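Local atomic coordinates of appr-1-p processing domain protein (Thermus aquaticus Y51MC23, PDB entry 5M31), a protein that belongs to the macro domain family, compact alpha/beta modules in which helices pack against a central mixed beta sheet. Residues M11-V15 / K139-Q143. Numbering follows the deposited sequence.
Sequences MLRFV and KQRIQ
K139 lays its aliphatic chain over one face of the F14 ring. Its CE sits above the middle of the ring, 3.4 Å from the centroid of F14 and almost on the ring normal, a CH-pi contact. Nearer the backbone, K139 CG meets the far end of the ring, 3.4 Å from F14 CZ. The lysine chain is extended throughout, with CG anti to the backbone N (chi1 -173°), which carries NZ out from the helix and across the ring towards the strand. There NZ makes a cation-pi contact, 4.3 Å from the F14 centroid, and also forms a salt bridge with E158, so the ammonium group is held by a carboxylate as well as by the ring.

Q143, one helical turn on, comes in obliquely towards the same ring, its NE2 3.8 Å from F14 CE2, with the amide plane turned almost perpendicular to the ring (79°). L12, two residues before F14 and pointing the same way, rests CD2 on the helix backbone, 3.7 Å from Q143 CA. Buried I142 offers CG2 obliquely to F14 CZ and also to L12 CD1, each at 4.4 Å, looser apolar contacts.

Strand 11-15 is an outermost strand, paired with strand 153-157, and runs roughly antiparallel to segment 139-143 of helix 135-146 (157° between the segment axes). Such helix-on-sheet packing is characteristic of the layered alpha/beta macro domain fold, here at the sheet's margin.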
loop_
_atom_site.group_PDB
_atom_site.type_symbol
_atom_site.label_atom_id
_atom_site.label_comp_id
_atom_site.label_asym_id
_atom_site.label_seq_id
_atom_site.Cartn_x
_atom_site.Cartn_y
_atom_site.Cartn_z
ATOM N N MET A 11 1.343 -10.357 13.759
ATOM C CA MET A 11 0.005 -10.905 13.601
ATOM C C MET A 11 -0.633 -10.337 12.335
ATOM O O MET A 11 -0.565 -9.147 12.118
ATOM C CB MET A 11 -0.861 -10.541 14.819
ATOM C CG MET A 11 -1.933 -11.575 15.155
ATOM S SD MET A 11 -1.279 -13.159 15.767
ATOM C CE MET A 11 -0.979 -12.818 17.514
ATOM N N LEU A 12 -1.252 -11.208 11.537
ATOM C CA LEU A 12 -1.971 -10.824 10.325
ATOM C C LEU A 12 -3.463 -11.007 10.555
ATOM O O LEU A 12 -3.906 -12.101 10.943
ATOM C CB LEU A 12 -1.506 -11.712 9.168
ATOM C CG LEU A 12 -1.963 -11.396 7.731
ATOM C CD1 LEU A 12 -1.778 -9.940 7.352
ATOM C CD2 LEU A 12 -1.191 -12.254 6.747
ATOM N N ARG A 13 -4.241 -9.936 10.354
ATOM C CA ARG A 13 -5.684 -9.969 10.554
ATOM C C ARG A 13 -6.363 -9.438 9.300
ATOM O O ARG A 13 -5.944 -8.417 8.749
ATOM C CB ARG A 13 -6.063 -9.087 11.745
ATOM C CG ARG A 13 -6.287 -9.839 13.070
ATOM C CD ARG A 13 -5.002 -10.344 13.717
ATOM N NE ARG A 13 -5.232 -10.963 15.039
ATOM C CZ ARG A 13 -5.797 -12.157 15.235
ATOM N NH1 ARG A 13 -6.222 -12.893 14.201
ATOM N NH2 ARG A 13 -5.944 -12.625 16.476
ATOM N N PHE A 14 -7.439 -10.112 8.882
ATOM C CA PHE A 14 -8.214 -9.691 7.729
ATOM C C PHE A 14 -9.559 -9.118 8.198
ATOM O O PHE A 14 -10.352 -9.829 8.820
ATOM C CB PHE A 14 -8.398 -10.858 6.749
ATOM C CG PHE A 14 -7.129 -11.256 6.009
ATOM C CD1 PHE A 14 -6.799 -10.661 4.813
ATOM C CD2 PHE A 14 -6.288 -12.268 6.509
ATOM C CE1 PHE A 14 -5.643 -11.043 4.097
ATOM C CE2 PHE A 14 -5.145 -12.641 5.825
ATOM C CZ PHE A 14 -4.818 -12.033 4.613
ATOM N N VAL A 15 -9.789 -7.821 7.949
ATOM C CA VAL A 15 -10.873 -7.041 8.566
ATOM C C VAL A 15 -11.746 -6.281 7.511
ATOM O O VAL A 15 -11.337 -6.127 6.372
ATOM C CB VAL A 15 -10.306 -6.003 9.528
ATOM C CG1 VAL A 15 -9.449 -6.692 10.609
ATOM C CG2 VAL A 15 -9.459 -4.973 8.805
ATOM N N LYS A 139 -4.807 -12.776 -1.366
ATOM C CA LYS A 139 -4.757 -13.070 0.073
ATOM C C LYS A 139 -3.617 -14.052 0.385
ATOM O O LYS A 139 -2.829 -13.808 1.287
ATOM C CB LYS A 139 -6.111 -13.623 0.579
ATOM C CG LYS A 139 -6.196 -13.791 2.100
ATOM C CD LYS A 139 -7.590 -14.280 2.527
ATOM C CE LYS A 139 -7.759 -14.236 4.037
ATOM N NZ LYS A 139 -9.183 -14.350 4.526
ATOM N N GLN A 140 -3.464 -15.085 -0.432
ATOM C CA GLN A 140 -2.425 -16.095 -0.239
ATOM C C GLN A 140 -1.028 -15.478 -0.309
ATOM O O GLN A 140 -0.170 -15.738 0.544
ATOM C CB GLN A 140 -2.564 -17.181 -1.285
ATOM C CG GLN A 140 -1.713 -18.423 -1.026
ATOM C CD GLN A 140 -0.317 -18.331 -1.622
ATOM O OE1 GLN A 140 0.671 -18.763 -1.006
ATOM N NE2 GLN A 140 -0.228 -17.812 -2.850
ATOM N N ARG A 141 -0.813 -14.626 -1.306
ATOM C CA ARG A 141 0.471 -13.956 -1.462
ATOM C C ARG A 141 0.747 -12.986 -0.322
ATOM O O ARG A 141 1.895 -12.821 0.096
ATOM C CB ARG A 141 0.521 -13.229 -2.793
ATOM C CG ARG A 141 0.652 -14.208 -3.948
ATOM C CD ARG A 141 0.187 -13.637 -5.248
ATOM N NE ARG A 141 0.402 -14.585 -6.355
ATOM C CZ ARG A 141 -0.270 -15.723 -6.520
ATOM N NH1 ARG A 141 -1.163 -16.132 -5.611
ATOM N NH2 ARG A 141 -0.034 -16.475 -7.589
ATOM N N ILE A 142 -0.291 -12.312 0.159
ATOM C CA ILE A 142 -0.118 -11.422 1.319
ATOM C C ILE A 142 0.308 -12.251 2.533
ATOM O O ILE A 142 1.260 -11.903 3.229
ATOM C CB ILE A 142 -1.389 -10.644 1.623
ATOM C CG1 ILE A 142 -1.684 -9.635 0.500
ATOM C CG2 ILE A 142 -1.282 -9.946 2.974
ATOM C CD1 ILE A 142 -3.049 -8.974 0.604
ATOM N N GLN A 143 -0.358 -13.376 2.733
ATOM C CA GLN A 143 -0.023 -14.265 3.876
ATOM C C GLN A 143 1.403 -14.750 3.804
ATOM O O GLN A 143 2.144 -14.693 4.808
ATOM C CB GLN A 143 -0.968 -15.483 3.912
ATOM C CG GLN A 143 -2.404 -15.086 4.115
ATOM C CD GLN A 143 -3.411 -16.231 3.944
ATOM O OE1 GLN A 143 -3.290 -17.064 3.045
ATOM N NE2 GLN A 143 -4.434 -16.238 4.786
#